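DUF3887 domain-containing protein (Ruminococcus gnavus, PDB 4HYZ) is of unknown function but belongs to the DUF3887 family of the NTF2-like clan and is probably exported, perhaps as a lipoprotein. Local coordinates at residues Gly10-Lys13 / Glu14-Arg17; Ser29-Tyr32 / Glu33-Lys36. One frame throughout, in Å; residues are numbered along the deposited sequence.

Contact 1. Residues Gly10-Lys13 / Glu14-Arg17; sequences GFDK and ETVR. With SO4 (sulfate ion), chain K; SO4 (sulfate ion), chain M.
Asp-12 folds its carboxylate back over the first turn of helix 13-28 and meets Thr-15 there, the two side chains crossing at about a right angle. From CB, the chain places CG between the backbone N and the carbonyl carbon (chi1 78°), and this bend carries the carboxylate over the turn. CG lies 3.2 Å from Thr-15 OG1. Beyond it the two oxygens part company. OD1 accepts the Thr-15 hydroxyl at 2.6 Å from OG1, on its syn side and moderately out of the carboxylate plane. OD2 takes the longer capping bond from Thr-15 N, at 3.3 Å and with an N-H...O angle of 163°, the donor standing well above the carboxylate plane. OD2 also accepts a hydrogen bond from a water, which accepts in turn from Glu-14 N, so the cap reaches a second amide through solvent. Asp-12 is thus the N-cap. Phe-11 just before it and Val-16 inside the helix add a hydrophobic staple, Phe-11 CD2 lying 4.2 Å from Val-16 CG2; Met-107 touches both residues. The backbone starts its regular pattern with Val-16 N to Asp-12 O (3.1 Å) and Arg-17 N to Lys-13 O (2.8 Å). Lys-13, extended beyond CG, reaches away from the turn, and its NZ donates to two sulfate ions, probably from the crystallisation liquor, at 3.0 Å from O1 of sulfate K and 3.3 Å from O1 of sulfate M. One sulfate is also bound by Lys-13 NZ of the second subunit, the other by Tyr-73 OH, Arg-17 NH1 and Cys-71 N of that subunit.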
ATOM      1  N   GLY A  10       5.065  -9.631  13.471  1.00 35.39           N
ATOM      2  CA  GLY A  10       6.317 -10.190  13.971  1.00 33.76           C
ATOM      3  C   GLY A  10       7.551  -9.501  13.430  1.00 37.68           C
ATOM      4  O   GLY A  10       8.645  -9.768  13.899  1.00 40.74           O
ATOM      5  N   PHE A  11       7.395  -8.662  12.400  1.00 32.00           N
ATOM      6  CA  PHE A  11       8.501  -7.889  11.841  1.00 30.30           C
ATOM      7  C   PHE A  11       8.375  -6.424  12.270  1.00 36.06           C
ATOM      8  O   PHE A  11       7.264  -5.943  12.481  1.00 35.29           O
ATOM      9  CB  PHE A  11       8.505  -7.955  10.299  1.00 30.34           C
ATOM     10  CG  PHE A  11       8.851  -9.286   9.699  1.00 30.12           C
ATOM     11  CD1 PHE A  11       7.852 -10.220   9.418  1.00 29.80           C
ATOM     12  CD2 PHE A  11      10.171  -9.598   9.367  1.00 30.93           C
ATOM     13  CE1 PHE A  11       8.165 -11.454   8.852  1.00 30.66           C
ATOM     14  CE2 PHE A  11      10.489 -10.850   8.810  1.00 32.72           C
ATOM     15  CZ  PHE A  11       9.483 -11.766   8.548  1.00 30.07           C
ATOM     16  N   ASP A  12       9.488  -5.691  12.375  1.00 34.11           N
ATOM     17  CA  ASP A  12       9.325  -4.265  12.662  1.00 33.41           C
ATOM     18  C   ASP A  12      10.282  -3.500  11.787  1.00 34.00           C
ATOM     19  O   ASP A  12      11.340  -4.010  11.432  1.00 32.57           O
ATOM     20  CB  ASP A  12       9.427  -3.918  14.150  1.00 37.37           C
ATOM     21  CG  ASP A  12      10.811  -3.884  14.657  1.00 50.40           C
ATOM     22  OD1 ASP A  12      11.312  -4.953  15.043  1.00 57.31           O
ATOM     23  OD2 ASP A  12      11.421  -2.790  14.627  1.00 49.21           O
ATOM     24  N   LYS A  13       9.883  -2.297  11.392  1.00 31.82           N
ATOM     25  CA  LYS A  13      10.598  -1.482  10.400  1.00 31.15           C
ATOM     26  C   LYS A  13      12.065  -1.221  10.749  1.00 35.23           C
ATOM     27  O   LYS A  13      12.925  -1.450   9.913  1.00 35.74           O
ATOM     28  CB  LYS A  13       9.885  -0.149  10.164  1.00 33.22           C
ATOM     29  CG  LYS A  13       8.552  -0.289   9.443  1.00 34.35           C
ATOM     30  CD  LYS A  13       7.944   1.082   9.250  1.00 43.28           C
ATOM     31  CE  LYS A  13       6.446   1.056   9.043  1.00 57.46           C
ATOM     32  NZ  LYS A  13       5.858   2.440   9.017  1.00 69.79           N
ATOM     33  N   GLU A  14      12.330  -0.746  11.957  1.00 32.17           N
ATOM     34  CA  GLU A  14      13.658  -0.413  12.457  1.00 34.23           C
ATOM     35  C   GLU A  14      14.595  -1.640  12.391  1.00 37.30           C
ATOM     36  O   GLU A  14      15.697  -1.505  11.889  1.00 37.17           O
ATOM     37  CB  GLU A  14      13.514   0.127  13.902  1.00 37.91           C
ATOM     38  CG  GLU A  14      14.721   0.848  14.477  1.00 59.71           C
ATOM     39  CD  GLU A  14      14.665   1.156  15.971  1.00101.81           C
ATOM     40  OE1 GLU A  14      13.765   0.634  16.673  1.00104.09           O
ATOM     41  OE2 GLU A  14      15.568   1.880  16.449  1.00104.46           O
ATOM     42  N   THR A  15      14.144  -2.830  12.834  1.00 33.54           N
ATOM     43  CA  THR A  15      14.932  -4.069  12.797  1.00 32.38           C
ATOM     44  C   THR A  15      15.240  -4.438  11.345  1.00 34.98           C
ATOM     45  O   THR A  15      16.365  -4.819  11.037  1.00 33.58           O
ATOM     46  CB  THR A  15      14.164  -5.199  13.497  1.00 33.53           C
ATOM     47  OG1 THR A  15      13.932  -4.773  14.815  1.00 34.56           O
ATOM     48  CG2 THR A  15      14.940  -6.523  13.554  1.00 31.52           C
ATOM     49  N   VAL A  16      14.229  -4.338  10.472  1.00 29.22           N
ATOM     50  CA  VAL A  16      14.381  -4.705   9.071  1.00 27.63           C
ATOM     51  C   VAL A  16      15.342  -3.743   8.380  1.00 31.98           C
ATOM     52  O   VAL A  16      16.236  -4.229   7.695  1.00 32.24           O
ATOM     53  CB  VAL A  16      13.026  -4.798   8.343  1.00 28.90           C
ATOM     54  CG1 VAL A  16      13.210  -4.942   6.810  1.00 26.75           C
ATOM     55  CG2 VAL A  16      12.225  -5.971   8.910  1.00 27.32           C
ATOM     56  N   ARG A  17      15.182  -2.415   8.577  1.00 28.89           N
ATOM     57  CA  ARG A  17      16.064  -1.417   7.968  0.50 30.38           C
ATOM     58  C   ARG A  17      17.509  -1.648   8.427  1.00 34.04           C
ATOM     59  O   ARG A  17      18.402  -1.659   7.605  1.00 35.54           O
ATOM     60  CB  ARG A  17      15.603   0.022   8.298  0.50 33.83           C
ATOM     61  CG  ARG A  17      16.517   1.130   7.726  0.50 41.17           C
ATOM     62  CD  ARG A  17      16.069   2.534   8.107  0.50 45.43           C
ATOM     63  NE  ARG A  17      17.149   3.526   7.971  0.50 48.90           N
ATOM     64  CZ  ARG A  17      17.874   3.995   8.985  0.50 58.47           C
ATOM     65  NH1 ARG A  17      17.667   3.553  10.217  0.50 44.72           N
ATOM     66  NH2 ARG A  17      18.835   4.887   8.766  0.50 45.13           N
TER
HETATM   67  S   SO4 K 201       5.669   2.462   4.916  1.00 71.74           S
HETATM   68  O1  SO4 K 201       6.349   3.041   6.076  1.00 67.79           O
HETATM   69  O2  SO4 K 201       4.657   3.420   4.448  1.00 76.09           O
HETATM   70  O3  SO4 K 201       6.633   2.185   3.820  1.00 71.20           O
HETATM   71  O4  SO4 K 201       5.004   1.165   5.254  1.00 75.43           O
HETATM   72  S   SO4 M 203       6.393   4.839  12.198  1.00 96.81           S
HETATM   73  O1  SO4 M 203       7.255   4.642  11.014  1.00 95.91           O
HETATM   74  O2  SO4 M 203       7.178   4.695  13.421  1.00 99.03           O
HETATM   75  O3  SO4 M 203       5.851   6.194  12.138  1.00 95.94           O
HETATM   76  O4  SO4 M 203       5.307   3.838  12.242  1.00 96.72           O
HETATM   77  O   HOH W   1      10.116   0.026  14.120  1.00 48.69           O

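Contact 2. Residues Ser29-Tyr32 / Glu33-Lys36; sequences SKDY and ESWK
Tyr-32 lays its ring along the first turn of helix 32-36, where it is met by Glu-33, Trp-35 and Lys-36. Lys-36 places CB over one face of the ring; the chain runs extended to CD, which comes 3.4 Å from Tyr-32 OH, and only beyond CD does it bend, carrying NZ away. Trp-35 approaches obliquely, its CE3 lying 4.1 Å from Tyr-32 CD1. Glu-33, bent at chi2, brings OE2 to 3.8 Å from Tyr-32 CD2, with carboxylate and ring planes 70° apart. With its ring anti to the backbone N (chi1 172°), Tyr-32 lies beside its own carbonyl and alongside the residues three and four further on; an alanine here would probably leave the methylenes of Lys-36 and the benzo ring of Trp-35 around CE3 without their partner and open a gap beside Leu-47.

The backbone beneath is set by Asp-31, the N-cap. Its OD1 accepts from Ser-34 N at 3.1 Å, the donor standing 64° out of the carboxylate plane, and also from a water that accepts from Glu-33 N. Ser-34 OG lies 3.0 Å from Asp-31 OD2, at best a weak bond. Trp-35 N bonds to Asp-31 O, and Lys-36 N to Tyr-32 O at 2.8 Å. Further out, the indole of Trp-35 stacks with Tyr-52 and meets Phe-112 and Phe-39 edge-to-face, tying the short helix into an aromatic cluster with helix 49-60 and the last strand of the sheet. Chemically the turn has two sides: a carboxylate accepts one amide hydrogen bond directly and reaches a second amide through a water, and its negative charge would probably interact favourably with the positive end of the helix dipole, while the Tyr-32 side is mostly carbon, with the Glu-33 carboxylate at its margin.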
ATOM      1  N   SER A  29      31.182  -6.051   0.685  1.00 40.24           N
ATOM      2  CA  SER A  29      32.500  -6.447   1.195  1.00 40.23           C
ATOM      3  C   SER A  29      33.238  -7.410   0.263  1.00 44.25           C
ATOM      4  O   SER A  29      34.457  -7.565   0.388  1.00 44.83           O
ATOM      5  CB  SER A  29      32.354  -7.078   2.577  1.00 41.30           C
ATOM      6  OG  SER A  29      31.789  -8.375   2.491  1.00 39.32           O
ATOM      7  N   LYS A  30      32.500  -8.054  -0.671  1.00 41.47           N
ATOM      8  CA  LYS A  30      32.993  -9.030  -1.671  1.00 43.12           C
ATOM      9  C   LYS A  30      33.335 -10.378  -1.005  1.00 48.07           C
ATOM     10  O   LYS A  30      33.865 -11.269  -1.667  1.00 50.72           O
ATOM     11  CB  LYS A  30      34.189  -8.502  -2.515  1.00 46.91           C
ATOM     12  CG  LYS A  30      33.930  -7.150  -3.186  1.00 56.00           C
ATOM     13  CD  LYS A  30      35.041  -6.737  -4.141  1.00 60.10           C
ATOM     14  CE  LYS A  30      34.956  -5.252  -4.405  1.00 66.85           C
ATOM     15  NZ  LYS A  30      35.943  -4.778  -5.416  1.00 60.58           N
ATOM     16  N   ASP A  31      32.987 -10.545   0.286  1.00 43.26           N
ATOM     17  CA  ASP A  31      33.189 -11.796   1.026  1.00 42.93           C
ATOM     18  C   ASP A  31      31.953 -12.679   0.795  1.00 48.25           C
ATOM     19  O   ASP A  31      30.944 -12.540   1.498  1.00 47.34           O
ATOM     20  CB  ASP A  31      33.431 -11.511   2.525  1.00 42.75           C
ATOM     21  CG  ASP A  31      33.799 -12.706   3.370  1.00 48.82           C
ATOM     22  OD1 ASP A  31      33.460 -13.840   2.981  1.00 51.19           O
ATOM     23  OD2 ASP A  31      34.386 -12.511   4.439  1.00 53.08           O
ATOM     24  N   TYR A  32      32.041 -13.571  -0.207  1.00 46.56           N
ATOM     25  CA  TYR A  32      30.964 -14.473  -0.610  1.00 45.89           C
ATOM     26  C   TYR A  32      30.438 -15.342   0.553  1.00 49.10           C
ATOM     27  O   TYR A  32      29.226 -15.457   0.720  1.00 47.66           O
ATOM     28  CB  TYR A  32      31.412 -15.377  -1.781  1.00 49.13           C
ATOM     29  CG  TYR A  32      30.411 -16.459  -2.112  1.00 50.90           C
ATOM     30  CD1 TYR A  32      29.108 -16.141  -2.489  1.00 51.87           C
ATOM     31  CD2 TYR A  32      30.740 -17.802  -1.978  1.00 53.80           C
ATOM     32  CE1 TYR A  32      28.160 -17.134  -2.737  1.00 55.13           C
ATOM     33  CE2 TYR A  32      29.811 -18.805  -2.253  1.00 56.17           C
ATOM     34  CZ  TYR A  32      28.517 -18.467  -2.615  1.00 63.64           C
ATOM     35  OH  TYR A  32      27.608 -19.458  -2.875  1.00 67.47           O
ATOM     36  N   GLU A  33      31.345 -15.967   1.321  1.00 46.52           N
ATOM     37  CA  GLU A  33      30.967 -16.847   2.421  1.00 46.23           C
ATOM     38  C   GLU A  33      30.235 -16.095   3.548  1.00 47.83           C
ATOM     39  O   GLU A  33      29.291 -16.671   4.103  1.00 48.24           O
ATOM     40  CB  GLU A  33      32.183 -17.637   2.965  1.00 49.61           C
ATOM     41  CG  GLU A  33      32.773 -18.615   1.945  1.00 66.54           C
ATOM     42  CD  GLU A  33      31.903 -19.754   1.422  1.00 99.95           C
ATOM     43  OE1 GLU A  33      30.896 -20.100   2.081  1.00 92.48           O
ATOM     44  OE2 GLU A  33      32.265 -20.339   0.377  1.00107.53           O
ATOM     45  N   SER A  34      30.610 -14.810   3.849  1.00 40.72           N
ATOM     46  CA  SER A  34      29.891 -14.040   4.875  1.00 38.21           C
ATOM     47  C   SER A  34      28.504 -13.690   4.379  1.00 42.98           C
ATOM     48  O   SER A  34      27.550 -13.773   5.145  1.00 40.57           O
ATOM     49  CB  SER A  34      30.637 -12.785   5.275  1.00 37.90           C
ATOM     50  OG  SER A  34      31.841 -13.162   5.918  1.00 44.69           O
ATOM     51  N   TRP A  35      28.393 -13.342   3.077  1.00 41.58           N
ATOM     52  CA  TRP A  35      27.126 -12.979   2.458  1.00 40.16           C
ATOM     53  C   TRP A  35      26.220 -14.191   2.431  1.00 44.14           C
ATOM     54  O   TRP A  35      25.086 -14.088   2.894  1.00 43.27           O
ATOM     55  CB  TRP A  35      27.356 -12.391   1.062  1.00 39.48           C
ATOM     56  CG  TRP A  35      26.092 -12.056   0.316  1.00 39.18           C
ATOM     57  CD1 TRP A  35      25.298 -10.957   0.484  1.00 40.48           C
ATOM     58  CD2 TRP A  35      25.505 -12.817  -0.752  1.00 39.40           C
ATOM     59  NE1 TRP A  35      24.262 -10.981  -0.420  1.00 40.04           N
ATOM     60  CE2 TRP A  35      24.375 -12.102  -1.205  1.00 42.24           C
ATOM     61  CE3 TRP A  35      25.833 -14.034  -1.376  1.00 41.57           C
ATOM     62  CZ2 TRP A  35      23.570 -12.560  -2.253  1.00 42.21           C
ATOM     63  CZ3 TRP A  35      25.050 -14.472  -2.431  1.00 43.38           C
ATOM     64  CH2 TRP A  35      23.930 -13.747  -2.852  1.00 42.92           C
ATOM     65  N   LYS A  36      26.740 -15.359   1.993  1.00 42.57           N
ATOM     66  CA  LYS A  36      25.985 -16.627   1.971  1.00 42.48           C
ATOM     67  C   LYS A  36      25.440 -16.986   3.378  1.00 44.32           C
ATOM     68  O   LYS A  36      24.294 -17.415   3.493  1.00 45.60           O
ATOM     69  CB  LYS A  36      26.876 -17.758   1.444  1.00 46.57           C
ATOM     70  CG  LYS A  36      26.181 -19.107   1.273  1.00 52.66           C
ATOM     71  CD  LYS A  36      26.984 -20.067   0.372  1.00 63.94           C
ATOM     72  CE  LYS A  36      27.974 -20.922   1.121  1.00 72.74           C
ATOM     73  NZ  LYS A  36      27.327 -22.020   1.890  1.00 84.75           N
TER
HETATM   74  O   HOH W   2      34.360 -15.787   0.837  1.00 55.07           O

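Overall arrangement
Both contacts are N-terminal helix turns capped by an aspartate, and they come in series along the chain: contact 1 opens helix 13-28, and contact 2 opens helix 32-36, which follows after a short loop. Their centres lie 23 Å apart and their nearest atoms about 13 Å, so they do not touch; helix 13-28 starts at contact 1 and runs towards the loop from which contact 2 begins. Contact 1 leans on strands 65-78 and 81-92 of the antiparallel sheet and reaches a second subunit through shared sulfates. Contact 2 packs against helices 13-28 and 49-60, nearby loops and strand 109-113 of its own chain, touched by no other chain of the assembly. Helices set against a curved sheet are consistent with the NTF2-like fold.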